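Local coordinates for protein discoidin-2 (Dictyostelium discoideum, PDB 2VM9) that binds galactose and N-acetylgalactosamine as a trimeric lectin and may take part in forming the spore coat, at residues Phe73-Thr78 and Thr122-Pro127; Val88-Leu93 and Pro138-Asn143; Tyr95-Val100 and Pro128-Ser133; Met217-Lys222 and Tyr244-Asp249. All coordinates share one frame; numbering follows the deposited sequence.

Interaction 1. Residues Phe73-Thr78 and Thr122-Pro127; sequences FVAIST and TINFNP
Strands 73-78 and 122-125 run antiparallel in one sheet of the discoidin (F5/8 type C) beta-sandwich, where Ile76 and Ile123 form a hydrogen-bonded pair. Ile76 N donates to Ile123 O and Ile123 N returns the bond to Ile76 O, both at 2.9 Å and both nearly along the C=O axis. One residue pair on, Ser77 OG and Thr122 OG1 are hydrogen-bonded at 2.6 Å. On the other face, Ile76 and Ile123 lie side by side, and the CG2 branch of Ile76 also reaches CZ of Phe125 at 3.5 Å. With its CG turned anti to the carbonyl carbon (chi1 -51°), the Phe125 ring extends over the 73-76 backbone, from Phe73 O, which approaches its edge 3.4 Å from CD2, to Ile76 at CZ. Tyr105 meets the same ring edge-to-face. Phe125 N donates to Val74 O at 2.8 Å from well above the carbonyl plane. Val74 and Ala75 both face Tyr152 on the next strand, a classic beta bulge within the antiparallel sheet of a discoidin-type sandwich.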
loop_
_atom_site.group_PDB
_atom_site.type_symbol
_atom_site.label_atom_id
_atom_site.label_comp_id
_atom_site.label_asym_id
_atom_site.label_seq_id
_atom_site.Cartn_x
_atom_site.Cartn_y
_atom_site.Cartn_z
ATOM N N PHE A 73 4.852 -7.564 -13.222
ATOM C CA PHE A 73 5.134 -6.993 -14.527
ATOM C C PHE A 73 4.952 -8.035 -15.608
ATOM O O PHE A 73 5.587 -9.095 -15.550
ATOM C CB PHE A 73 6.560 -6.455 -14.579
ATOM C CG PHE A 73 6.768 -5.210 -13.744
ATOM C CD1 PHE A 73 6.200 -4.000 -14.131
ATOM C CD2 PHE A 73 7.550 -5.252 -12.593
ATOM C CE1 PHE A 73 6.418 -2.816 -13.346
ATOM C CE2 PHE A 73 7.792 -4.103 -11.806
ATOM C CZ PHE A 73 7.206 -2.876 -12.188
ATOM N N VAL A 74 4.101 -7.723 -16.582
ATOM C CA VAL A 74 3.793 -8.655 -17.678
ATOM C C VAL A 74 4.528 -8.332 -18.981
ATOM O O VAL A 74 4.680 -9.198 -19.851
ATOM C CB VAL A 74 2.248 -8.762 -17.946
ATOM C CG1 VAL A 74 1.541 -9.269 -16.710
ATOM C CG2 VAL A 74 1.645 -7.411 -18.429
ATOM N N ALA A 75 4.967 -7.079 -19.141
ATOM C CA ALA A 75 5.735 -6.741 -20.342
ATOM C C ALA A 75 6.508 -5.464 -20.140
ATOM O O ALA A 75 6.213 -4.674 -19.215
ATOM C CB ALA A 75 4.806 -6.591 -21.574
ATOM N N ILE A 76 7.519 -5.299 -20.993
ATOM C CA ILE A 76 8.214 -4.014 -21.121
ATOM C C ILE A 76 8.237 -3.664 -22.604
ATOM O O ILE A 76 8.387 -4.557 -23.459
ATOM C CB ILE A 76 9.657 -4.106 -20.565
ATOM C CG1 ILE A 76 10.377 -2.748 -20.660
ATOM C CG2 ILE A 76 10.475 -5.222 -21.294
ATOM C CD1 ILE A 76 11.725 -2.774 -19.975
ATOM N N SER A 77 8.108 -2.375 -22.920
ATOM C CA SER A 77 8.257 -1.914 -24.283
ATOM C C SER A 77 9.341 -0.844 -24.291
ATOM O O SER A 77 9.352 0.002 -23.405
ATOM C CB SER A 77 6.977 -1.283 -24.786
ATOM O OG SER A 77 6.018 -2.309 -24.997
ATOM N N THR A 78 10.229 -0.895 -25.273
ATOM C CA THR A 78 11.237 0.165 -25.457
ATOM C C THR A 78 11.172 0.726 -26.874
ATOM O O THR A 78 10.704 0.079 -27.814
ATOM C CB THR A 78 12.693 -0.304 -25.143
ATOM O OG1 THR A 78 13.127 -1.239 -26.139
ATOM C CG2 THR A 78 12.766 -0.960 -23.734
ATOM N N THR A 122 8.655 -4.977 -27.769
ATOM C CA THR A 122 8.001 -5.410 -26.525
ATOM C C THR A 122 8.421 -6.825 -26.198
ATOM O O THR A 122 8.451 -7.712 -27.089
ATOM C CB THR A 122 6.461 -5.339 -26.661
ATOM O OG1 THR A 122 6.081 -4.003 -27.021
ATOM C CG2 THR A 122 5.772 -5.764 -25.338
ATOM N N ILE A 123 8.785 -7.014 -24.941
ATOM C CA ILE A 123 9.137 -8.287 -24.368
ATOM C C ILE A 123 8.070 -8.628 -23.343
ATOM O O ILE A 123 7.727 -7.802 -22.490
ATOM C CB ILE A 123 10.489 -8.190 -23.663
ATOM C CG1 ILE A 123 11.532 -7.595 -24.630
ATOM C CG2 ILE A 123 10.912 -9.524 -23.028
ATOM C CD1 ILE A 123 11.668 -8.330 -25.915
ATOM N N ASN A 124 7.552 -9.851 -23.438
ATOM C CA ASN A 124 6.534 -10.319 -22.527
ATOM C C ASN A 124 7.144 -11.241 -21.506
ATOM O O ASN A 124 7.993 -12.077 -21.846
ATOM C CB ASN A 124 5.470 -11.080 -23.317
ATOM C CG ASN A 124 4.785 -10.209 -24.283
ATOM O OD1 ASN A 124 3.852 -9.482 -23.928
ATOM N ND2 ASN A 124 5.252 -10.228 -25.525
ATOM N N PHE A 125 6.725 -11.092 -20.256
ATOM C CA PHE A 125 7.266 -11.915 -19.174
ATOM C C PHE A 125 6.265 -12.998 -18.826
ATOM O O PHE A 125 5.159 -12.708 -18.354
ATOM C CB PHE A 125 7.586 -11.074 -17.933
ATOM C CG PHE A 125 8.417 -9.863 -18.220
ATOM C CD1 PHE A 125 9.663 -9.991 -18.834
ATOM C CD2 PHE A 125 7.954 -8.588 -17.866
ATOM C CE1 PHE A 125 10.439 -8.854 -19.104
ATOM C CE2 PHE A 125 8.726 -7.445 -18.126
ATOM C CZ PHE A 125 9.966 -7.580 -18.744
ATOM N N ASN A 126 6.697 -14.239 -19.040
ATOM C CA ASN A 126 5.912 -15.425 -18.754
ATOM C C ASN A 126 6.793 -16.345 -17.909
ATOM O O ASN A 126 7.727 -16.933 -18.444
ATOM C CB ASN A 126 5.575 -16.156 -20.061
ATOM C CG ASN A 126 4.636 -15.371 -20.970
ATOM O OD1 ASN A 126 3.460 -15.183 -20.647
ATOM N ND2 ASN A 126 5.142 -14.953 -22.150
ATOM N N PRO A 127 6.543 -16.444 -16.588
ATOM C CA PRO A 127 5.537 -15.767 -15.803
ATOM C C PRO A 127 5.918 -14.306 -15.555
ATOM O O PRO A 127 7.062 -13.921 -15.814
ATOM C CB PRO A 127 5.571 -16.514 -14.458
ATOM C CG PRO A 127 6.931 -17.027 -14.349
ATOM C CD PRO A 127 7.368 -17.344 -15.749
HETATM O O HOH W 1 2.572 -10.057 -21.365
HETATM O O HOH W 2 2.996 -11.303 -20.115
#

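Interaction 2. Residues Val88-Leu93 and Pro138-Asn143; sequences VTSYKL and PQTYNN
Tyr91 meets Pro138 through CB, 3.7 Å from Pro138 CA; with CG between the backbone N and the carbonyl carbon (chi1 61°), its ring leads away from the proline, with Leu93 CG in plane at its edge. A second flat group, the amide of Gln139, lies against the extended chain of Lys92, with OE1 3.8 Å from Lys92 CE; its NE2 is hydrogen-bonded to His137 O. On the face shared with Tyr91, both methyl groups of Val88 reach the Pro138 ring, CG1 coming to 3.9 Å from CB.

The hydroxyls of Thr89, Ser90 and Thr140 form a short chain. Thr140 OG1 is hydrogen-bonded to Thr89 OG1 at 2.6 Å and to Ser90 OG at 2.7 Å, so one oxygen in the middle joins two successive residues of the other strand. Those two residues both face Thr140 in a classic beta bulge: Thr89 N donates to Thr140 O at 2.9 Å, and Ser90 N adds a weak bond to the same acceptor. Beyond it, Gln139 N gives a 2.8 Å bond to Ser90 O, which also takes a weak one from Thr140 N.

Strand 87-96, which carries residues 88-93, lies between strands 133-142 and 102-112 in its sheet, and Tyr91 reaches across the sandwich to Ile76, Thr78 and Ile123 of the opposing sheet.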
loop_
_atom_site.group_PDB
_atom_site.type_symbol
_atom_site.label_atom_id
_atom_site.label_comp_id
_atom_site.label_asym_id
_atom_site.label_seq_id
_atom_site.Cartn_x
_atom_site.Cartn_y
_atom_site.Cartn_z
ATOM N N VAL A 88 18.667 2.457 -27.920
ATOM C CA VAL A 88 19.324 1.330 -27.282
ATOM C C VAL A 88 19.069 0.076 -28.094
ATOM O O VAL A 88 17.924 -0.248 -28.377
ATOM C CB VAL A 88 18.844 1.197 -25.826
ATOM C CG1 VAL A 88 19.334 -0.114 -25.197
ATOM C CG2 VAL A 88 19.321 2.445 -25.043
ATOM N N THR A 89 20.143 -0.638 -28.460
ATOM C CA THR A 89 20.011 -1.805 -29.325
ATOM C C THR A 89 19.917 -3.120 -28.538
ATOM O O THR A 89 19.464 -4.138 -29.073
ATOM C CB THR A 89 21.192 -1.888 -30.319
ATOM O OG1 THR A 89 22.416 -1.787 -29.567
ATOM C CG2 THR A 89 21.119 -0.772 -31.361
ATOM N N SER A 90 20.367 -3.131 -27.279
ATOM C CA SER A 90 20.182 -4.304 -26.423
ATOM C C SER A 90 20.281 -3.873 -24.976
ATOM O O SER A 90 20.936 -2.871 -24.674
ATOM C CB SER A 90 21.214 -5.415 -26.719
ATOM O OG SER A 90 22.525 -5.137 -26.205
ATOM N N TYR A 91 19.640 -4.635 -24.102
ATOM C CA TYR A 91 19.726 -4.329 -22.677
ATOM C C TYR A 91 19.510 -5.578 -21.823
ATOM O O TYR A 91 19.043 -6.625 -22.311
ATOM C CB TYR A 91 18.693 -3.242 -22.308
ATOM C CG TYR A 91 17.242 -3.642 -22.565
ATOM C CD1 TYR A 91 16.508 -4.342 -21.592
ATOM C CD2 TYR A 91 16.593 -3.287 -23.754
ATOM C CE1 TYR A 91 15.172 -4.714 -21.823
ATOM C CE2 TYR A 91 15.243 -3.642 -23.980
ATOM C CZ TYR A 91 14.559 -4.353 -23.009
ATOM O OH TYR A 91 13.245 -4.682 -23.210
ATOM N N LYS A 92 19.875 -5.442 -20.553
ATOM C CA LYS A 92 19.567 -6.418 -19.507
ATOM C C LYS A 92 18.547 -5.801 -18.548
ATOM O O LYS A 92 18.338 -4.572 -18.524
ATOM C CB LYS A 92 20.833 -6.786 -18.719
ATOM C CG LYS A 92 21.876 -7.592 -19.535
ATOM C CD LYS A 92 23.146 -7.805 -18.708
ATOM C CE LYS A 92 24.187 -8.511 -19.566
ATOM N NZ LYS A 92 25.347 -9.004 -18.749
ATOM N N LEU A 93 17.906 -6.663 -17.770
ATOM C CA LEU A 93 16.944 -6.216 -16.765
ATOM C C LEU A 93 17.342 -6.805 -15.430
ATOM O O LEU A 93 17.810 -7.950 -15.357
ATOM C CB LEU A 93 15.519 -6.667 -17.105
ATOM C CG LEU A 93 14.806 -6.019 -18.283
ATOM C CD1 LEU A 93 13.516 -6.835 -18.567
ATOM C CD2 LEU A 93 14.507 -4.503 -18.008
ATOM N N PRO A 138 20.819 -0.682 -20.228
ATOM C CA PRO A 138 21.272 -0.694 -21.625
ATOM C C PRO A 138 22.666 -1.297 -21.740
ATOM O O PRO A 138 23.550 -1.011 -20.908
ATOM C CB PRO A 138 21.316 0.792 -21.983
ATOM C CG PRO A 138 20.122 1.358 -21.166
ATOM C CD PRO A 138 20.340 0.658 -19.821
ATOM N N GLN A 139 22.845 -2.155 -22.744
ATOM C CA GLN A 139 24.158 -2.759 -22.957
ATOM C C GLN A 139 24.854 -2.219 -24.190
ATOM O O GLN A 139 26.060 -2.027 -24.176
ATOM C CB GLN A 139 24.048 -4.281 -23.083
ATOM C CG GLN A 139 23.527 -4.910 -21.798
ATOM C CD GLN A 139 24.464 -4.686 -20.613
ATOM O OE1 GLN A 139 25.612 -5.151 -20.630
ATOM N NE2 GLN A 139 23.986 -3.964 -19.579
ATOM N N THR A 140 24.103 -2.058 -25.281
ATOM C CA THR A 140 24.677 -1.540 -26.521
ATOM C C THR A 140 23.708 -0.474 -27.073
ATOM O O THR A 140 22.520 -0.455 -26.726
ATOM C CB THR A 140 24.859 -2.658 -27.574
ATOM O OG1 THR A 140 23.601 -3.315 -27.814
ATOM C CG2 THR A 140 25.893 -3.722 -27.099
ATOM N N TYR A 141 24.203 0.392 -27.933
ATOM C CA TYR A 141 23.381 1.517 -28.376
ATOM C C TYR A 141 23.857 1.988 -29.743
ATOM O O TYR A 141 25.001 1.752 -30.136
ATOM C CB TYR A 141 23.449 2.672 -27.354
ATOM C CG TYR A 141 24.858 2.889 -26.834
ATOM C CD1 TYR A 141 25.719 3.759 -27.486
ATOM C CD2 TYR A 141 25.313 2.217 -25.687
ATOM C CE1 TYR A 141 27.037 3.972 -27.030
ATOM C CE2 TYR A 141 26.648 2.397 -25.229
ATOM C CZ TYR A 141 27.476 3.272 -25.913
ATOM O OH TYR A 141 28.756 3.457 -25.538
ATOM N N ASN A 142 22.940 2.639 -30.463
ATOM C CA ASN A 142 23.286 3.363 -31.682
ATOM C C ASN A 142 23.410 4.817 -31.303
ATOM O O ASN A 142 22.417 5.434 -30.905
ATOM C CB ASN A 142 22.210 3.227 -32.771
ATOM C CG ASN A 142 22.534 4.097 -33.972
ATOM O OD1 ASN A 142 21.666 4.748 -34.445
ATOM N ND2 ASN A 142 23.678 4.014 -34.506
ATOM N N ASN A 143 24.626 5.345 -31.434
ATOM C CA ASN A 143 24.947 6.762 -31.201
ATOM C C ASN A 143 24.928 7.262 -29.753
ATOM O O ASN A 143 25.834 7.971 -29.334
ATOM C CB ASN A 143 24.093 7.682 -32.094
ATOM C CG ASN A 143 24.599 7.661 -33.539
ATOM O OD1 ASN A 143 25.787 7.464 -33.744
ATOM N ND2 ASN A 143 23.717 7.852 -34.519
#

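Interaction 3. Residues Tyr95-Val100 and Pro128-Ser133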
loop_
_atom_site.group_PDB
_atom_site.type_symbol
_atom_site.label_atom_id
_atom_site.label_comp_id
_atom_site.label_asym_id
_atom_site.label_seq_id
_atom_site.Cartn_x
_atom_site.Cartn_y
_atom_site.Cartn_z
ATOM N N TYR A 95 15.828 -6.814 -11.184
ATOM C CA TYR A 95 14.694 -6.444 -10.347
ATOM C C TYR A 95 14.889 -6.909 -8.933
ATOM O O TYR A 95 15.805 -7.689 -8.643
ATOM C CB TYR A 95 13.371 -6.956 -10.934
ATOM C CG TYR A 95 13.288 -8.449 -11.022
ATOM C CD1 TYR A 95 12.808 -9.201 -9.950
ATOM C CD2 TYR A 95 13.693 -9.120 -12.182
ATOM C CE1 TYR A 95 12.709 -10.585 -10.038
ATOM C CE2 TYR A 95 13.616 -10.511 -12.273
ATOM C CZ TYR A 95 13.112 -11.222 -11.202
ATOM O OH TYR A 95 13.047 -12.593 -11.276
ATOM N N THR A 96 14.010 -6.414 -8.070
ATOM C CA THR A 96 14.034 -6.769 -6.660
ATOM C C THR A 96 12.621 -6.799 -6.128
ATOM O O THR A 96 11.780 -5.943 -6.427
ATOM C CB THR A 96 14.903 -5.784 -5.809
ATOM O OG1 THR A 96 14.942 -6.229 -4.438
ATOM C CG2 THR A 96 14.333 -4.336 -5.899
ATOM N N LEU A 97 12.368 -7.805 -5.309
ATOM C CA LEU A 97 11.095 -7.874 -4.600
ATOM C C LEU A 97 11.203 -7.183 -3.224
ATOM O O LEU A 97 10.301 -6.428 -2.839
ATOM C CB LEU A 97 10.621 -9.329 -4.475
ATOM C CG LEU A 97 9.288 -9.546 -3.742
ATOM C CD1 LEU A 97 8.111 -8.771 -4.361
ATOM C CD2 LEU A 97 8.987 -11.055 -3.672
ATOM N N ASP A 98 12.299 -7.406 -2.508
ATOM C CA ASP A 98 12.429 -6.855 -1.142
ATOM C C ASP A 98 13.202 -5.531 -1.048
ATOM O O ASP A 98 13.356 -4.969 0.052
ATOM C CB ASP A 98 13.059 -7.888 -0.194
ATOM C CG ASP A 98 14.453 -8.329 -0.636
ATOM O OD1 ASP A 98 15.096 -7.665 -1.497
ATOM O OD2 ASP A 98 14.925 -9.364 -0.105
ATOM N N ASN A 99 13.681 -5.034 -2.192
ATOM C CA ASN A 99 14.491 -3.797 -2.237
ATOM C C ASN A 99 15.830 -3.882 -1.480
ATOM O O ASN A 99 16.416 -2.871 -1.114
ATOM C CB ASN A 99 13.685 -2.579 -1.784
ATOM C CG ASN A 99 12.532 -2.281 -2.715
ATOM O OD1 ASN A 99 11.371 -2.326 -2.312
ATOM N ND2 ASN A 99 12.847 -1.979 -3.970
ATOM N N VAL A 100 16.302 -5.107 -1.279
ATOM C CA VAL A 100 17.594 -5.362 -0.676
ATOM C C VAL A 100 18.385 -6.257 -1.643
ATOM O O VAL A 100 19.513 -5.945 -2.009
ATOM C CB VAL A 100 17.435 -6.065 0.691
ATOM C CG1 VAL A 100 18.815 -6.503 1.225
ATOM C CG2 VAL A 100 16.670 -5.167 1.699
ATOM N N PRO A 128 4.963 -13.520 -15.038
ATOM C CA PRO A 128 5.238 -12.120 -14.712
ATOM C C PRO A 128 6.412 -11.997 -13.754
ATOM O O PRO A 128 6.675 -12.883 -12.929
ATOM C CB PRO A 128 3.951 -11.667 -14.010
ATOM C CG PRO A 128 2.882 -12.514 -14.635
ATOM C CD PRO A 128 3.558 -13.867 -14.776
ATOM N N ILE A 129 7.126 -10.894 -13.879
ATOM C CA ILE A 129 8.156 -10.561 -12.912
ATOM C C ILE A 129 7.467 -9.934 -11.721
ATOM O O ILE A 129 6.784 -8.938 -11.854
ATOM C CB ILE A 129 9.172 -9.561 -13.500
ATOM C CG1 ILE A 129 9.989 -10.213 -14.619
ATOM C CG2 ILE A 129 10.102 -9.014 -12.400
ATOM C CD1 ILE A 129 10.817 -9.217 -15.391
ATOM N N LYS A 130 7.702 -10.510 -10.549
ATOM C CA LYS A 130 7.141 -10.037 -9.303
ATOM C C LYS A 130 8.210 -9.163 -8.624
ATOM O O LYS A 130 9.286 -9.644 -8.249
ATOM C CB LYS A 130 6.797 -11.238 -8.436
ATOM C CG LYS A 130 6.082 -10.894 -7.188
ATOM C CD LYS A 130 5.765 -12.174 -6.430
ATOM C CE LYS A 130 5.620 -11.889 -4.984
ATOM N NZ LYS A 130 5.370 -13.172 -4.241
ATOM N N ALA A 131 7.925 -7.870 -8.511
ATOM C CA ALA A 131 8.960 -6.927 -8.076
ATOM C C ALA A 131 8.380 -5.630 -7.511
ATOM O O ALA A 131 7.285 -5.220 -7.880
ATOM C CB ALA A 131 9.879 -6.612 -9.253
ATOM N N ARG A 132 9.137 -5.003 -6.616
ATOM C CA ARG A 132 8.863 -3.633 -6.174
ATOM C C ARG A 132 9.616 -2.651 -7.049
ATOM O O ARG A 132 9.061 -1.634 -7.401
ATOM C CB ARG A 132 9.218 -3.424 -4.703
ATOM C CG ARG A 132 8.195 -4.068 -3.770
ATOM C CD ARG A 132 8.516 -3.734 -2.303
ATOM N NE ARG A 132 7.381 -4.115 -1.464
ATOM C CZ ARG A 132 7.173 -5.330 -0.960
ATOM N NH1 ARG A 132 8.042 -6.307 -1.168
ATOM N NH2 ARG A 132 6.098 -5.556 -0.208
ATOM N N SER A 133 10.855 -2.986 -7.420
ATOM C CA SER A 133 11.638 -2.116 -8.312
ATOM C C SER A 133 12.254 -2.915 -9.440
ATOM O O SER A 133 12.565 -4.104 -9.281
ATOM C CB SER A 133 12.701 -1.350 -7.534
ATOM O OG SER A 133 12.081 -0.608 -6.482
HETATM O O HOH W 3 9.776 -12.714 -10.302
#
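Thr96 and Ser133 form an antiparallel hydrogen-bonded pair in which Thr96 N donates to Ser133 O at 3.0 Å and Thr96 O accepts from both Arg132 N and Ser133 N in its carbonyl plane. Ile129 sets its CG2 methyl over the centre of the Tyr95 ring, a CH-pi contact 3.5 Å from the centroid and only 9° off the normal. Arg132, extended from CG to NE, sends NH1 to Leu97 O at 2.8 Å, with that oxygen in the guanidinium plane; its NE is held by Asp68 O. The Asn99 side chain crosses that of Arg132 at about a right angle, their flat groups 61° apart, OD1 3.2 Å from Arg132 CD, while ND2 donates to Ser133 OG at 3.0 Å. Asn13 of the second subunit binds both groups, its OD1 taking Asn99 ND2 and its O pairing with Ser133 OG. Arg132 and Ser133, both facing Thr96, make a classic beta bulge, and Asp98 OD1 accepts from Asn101 N and, in an Asx turn, from Val100 N.

Interaction 4. Residues Met217-Lys222 and Tyr244-Asp249; sequences MRWEGK and YDLTFD
Leu246 places its CD2 methyl over one face of the Trp219 indole, 4.3 Å from the centroid of the five-membered ring and 20° off its normal, in a CH-pi contact. The other methyl, CD1, rests 4.0 Å from Trp219 CB. Trp219 has CG between the backbone N and the carbonyl carbon (chi1 59°), which swings the indole along its strand toward Phe248. There the six-membered ring meets the phenyl group obliquely, Trp219 CZ3 lying 3.8 Å from Phe248 CZ. The same CZ comes within 3.6 Å of Gly221 CA, where the absence of a side chain lets the phenyl tip come down on the backbone.

The two strands are not sheet neighbours: their axes approach to 9.0 Å and are inclined by 38°. Arg218, a carbohydrate-binding residue, alternates with Trp219 and turns outward, its NH1 forming a salt bridge with Asp213. Residues 217-220 pair with an antiparallel strand of the second subunit, so the sheet continues across the trimer interface. Between the segments no polar side-chain group takes part, consistent with the two sheets of the H-type lectin domain being held here mainly by apolar packing.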
loop_
_atom_site.group_PDB
_atom_site.type_symbol
_atom_site.label_atom_id
_atom_site.label_comp_id
_atom_site.label_asym_id
_atom_site.label_seq_id
_atom_site.Cartn_x
_atom_site.Cartn_y
_atom_site.Cartn_z
ATOM N N MET A 217 -27.806 -29.561 20.587
ATOM C CA MET A 217 -27.239 -28.202 20.744
ATOM C C MET A 217 -27.649 -27.383 19.537
ATOM O O MET A 217 -27.488 -27.833 18.403
ATOM C CB MET A 217 -25.715 -28.257 20.806
ATOM C CG MET A 217 -25.037 -26.872 20.969
ATOM S SD MET A 217 -25.621 -26.032 22.447
ATOM C CE MET A 217 -24.609 -26.833 23.718
ATOM N N ARG A 218 -28.139 -26.165 19.784
ATOM C CA ARG A 218 -28.578 -25.266 18.710
ATOM C C ARG A 218 -28.143 -23.855 19.095
ATOM O O ARG A 218 -28.632 -23.279 20.077
ATOM C CB ARG A 218 -30.110 -25.296 18.541
ATOM C CG ARG A 218 -30.731 -26.684 18.254
ATOM C CD ARG A 218 -32.240 -26.551 18.142
ATOM N NE ARG A 218 -32.860 -27.856 17.958
ATOM C CZ ARG A 218 -33.404 -28.562 18.941
ATOM N NH1 ARG A 218 -33.421 -28.096 20.183
ATOM N NH2 ARG A 218 -34.003 -29.720 18.647
ATOM N N TRP A 219 -27.171 -23.326 18.374
ATOM C CA TRP A 219 -26.840 -21.924 18.528
ATOM C C TRP A 219 -26.356 -21.377 17.191
ATOM O O TRP A 219 -25.808 -22.105 16.367
ATOM C CB TRP A 219 -25.835 -21.673 19.656
ATOM C CG TRP A 219 -24.501 -22.364 19.540
ATOM C CD1 TRP A 219 -24.077 -23.481 20.230
ATOM C CD2 TRP A 219 -23.398 -21.951 18.744
ATOM N NE1 TRP A 219 -22.786 -23.805 19.876
ATOM C CE2 TRP A 219 -22.341 -22.874 18.970
ATOM C CE3 TRP A 219 -23.188 -20.870 17.867
ATOM C CZ2 TRP A 219 -21.097 -22.772 18.329
ATOM C CZ3 TRP A 219 -21.929 -20.760 17.220
ATOM C CH2 TRP A 219 -20.910 -21.708 17.463
ATOM N N GLU A 220 -26.564 -20.093 16.977
ATOM C CA GLU A 220 -26.065 -19.483 15.742
ATOM C C GLU A 220 -25.816 -17.993 16.025
ATOM O O GLU A 220 -26.495 -17.394 16.864
ATOM C CB GLU A 220 -27.065 -19.672 14.591
ATOM C CG GLU A 220 -26.634 -19.052 13.252
ATOM C CD GLU A 220 -27.507 -19.440 12.068
ATOM O OE1 GLU A 220 -28.604 -20.019 12.270
ATOM O OE2 GLU A 220 -27.059 -19.181 10.915
ATOM N N GLY A 221 -24.865 -17.418 15.302
ATOM C CA GLY A 221 -24.681 -15.968 15.281
ATOM C C GLY A 221 -24.702 -15.544 13.824
ATOM O O GLY A 221 -24.240 -16.297 12.935
ATOM N N LYS A 222 -25.247 -14.347 13.581
ATOM C CA LYS A 222 -25.241 -13.728 12.259
ATOM C C LYS A 222 -24.880 -12.253 12.450
ATOM O O LYS A 222 -25.380 -11.597 13.379
ATOM C CB LYS A 222 -26.632 -13.779 11.617
ATOM C CG LYS A 222 -27.063 -15.128 11.117
ATOM C CD LYS A 222 -28.451 -15.044 10.464
ATOM C CE LYS A 222 -28.933 -16.459 10.128
ATOM N NZ LYS A 222 -30.306 -16.436 9.535
ATOM N N TYR A 244 -26.988 -19.705 27.842
ATOM C CA TYR A 244 -26.608 -18.823 28.957
ATOM C C TYR A 244 -25.772 -17.640 28.468
ATOM O O TYR A 244 -26.028 -16.480 28.829
ATOM C CB TYR A 244 -25.830 -19.653 29.993
ATOM C CG TYR A 244 -25.559 -18.953 31.290
ATOM C CD1 TYR A 244 -26.388 -19.182 32.390
ATOM C CD2 TYR A 244 -24.492 -18.070 31.423
ATOM C CE1 TYR A 244 -26.146 -18.574 33.591
ATOM C CE2 TYR A 244 -24.246 -17.432 32.634
ATOM C CZ TYR A 244 -25.087 -17.708 33.712
ATOM O OH TYR A 244 -24.886 -17.102 34.931
ATOM N N ASP A 245 -24.783 -17.929 27.625
ATOM C CA ASP A 245 -23.994 -16.868 26.984
ATOM C C ASP A 245 -23.304 -17.426 25.730
ATOM O O ASP A 245 -23.101 -18.647 25.598
ATOM C CB ASP A 245 -22.933 -16.316 27.963
ATOM C CG ASP A 245 -22.387 -14.949 27.543
ATOM O OD1 ASP A 245 -23.027 -14.274 26.720
ATOM O OD2 ASP A 245 -21.313 -14.544 28.053
ATOM N N LEU A 246 -22.996 -16.532 24.798
ATOM C CA LEU A 246 -22.173 -16.865 23.626
ATOM C C LEU A 246 -21.302 -15.671 23.381
ATOM O O LEU A 246 -21.747 -14.529 23.610
ATOM C CB LEU A 246 -23.037 -17.066 22.376
ATOM C CG LEU A 246 -23.930 -18.304 22.335
ATOM C CD1 LEU A 246 -24.951 -18.140 21.197
ATOM C CD2 LEU A 246 -23.080 -19.566 22.165
ATOM N N THR A 247 -20.095 -15.912 22.870
ATOM C CA THR A 247 -19.193 -14.815 22.497
ATOM C C THR A 247 -18.656 -15.054 21.097
ATOM O O THR A 247 -18.250 -16.169 20.779
ATOM C CB THR A 247 -17.986 -14.683 23.473
ATOM O OG1 THR A 247 -18.464 -14.467 24.804
ATOM C CG2 THR A 247 -17.083 -13.520 23.051
ATOM N N PHE A 248 -18.650 -14.002 20.280
ATOM C CA PHE A 248 -17.978 -14.038 18.972
ATOM C C PHE A 248 -16.861 -13.008 18.887
ATOM O O PHE A 248 -17.008 -11.875 19.373
ATOM C CB PHE A 248 -18.973 -13.750 17.842
ATOM C CG PHE A 248 -20.000 -14.843 17.648
ATOM C CD1 PHE A 248 -19.747 -15.889 16.756
ATOM C CD2 PHE A 248 -21.187 -14.838 18.376
ATOM C CE1 PHE A 248 -20.679 -16.935 16.577
ATOM C CE2 PHE A 248 -22.151 -15.870 18.206
ATOM C CZ PHE A 248 -21.885 -16.926 17.328
ATOM N N ASP A 249 -15.772 -13.381 18.212
ATOM C CA ASP A 249 -14.869 -12.355 17.689
ATOM C C ASP A 249 -15.388 -12.001 16.301
ATOM O O ASP A 249 -15.892 -12.865 15.571
ATOM C CB ASP A 249 -13.443 -12.882 17.583
ATOM C CG ASP A 249 -12.630 -12.636 18.858
ATOM O OD1 ASP A 249 -13.105 -11.873 19.744
ATOM O OD2 ASP A 249 -11.529 -13.212 18.975
#

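How the interactions relate
Interactions 1, 2 and 3 belong to one beta-sandwich, whereas interaction 4 lies in the lectin domain, its centre about 52 Å from that of interaction 1. Interactions 1 and 2 occupy opposing sheets and meet in the core between them, where Phe125 CZ is 3.6 Å from Leu93 CD1. Interaction 3 continues strand 121-131 of interaction 1 and strand 87-96 of interaction 2, bringing the two sheets together at the sandwich end; a probable hydrogen bond of 2.7 Å from Phe73 N to Ile129 O ties it to interaction 1. Interactions 3 and 4 both touch the second subunit, although their nearest atoms are about 27 Å apart. Of the four, interaction 4 alone includes a carbohydrate-binding residue, Arg218.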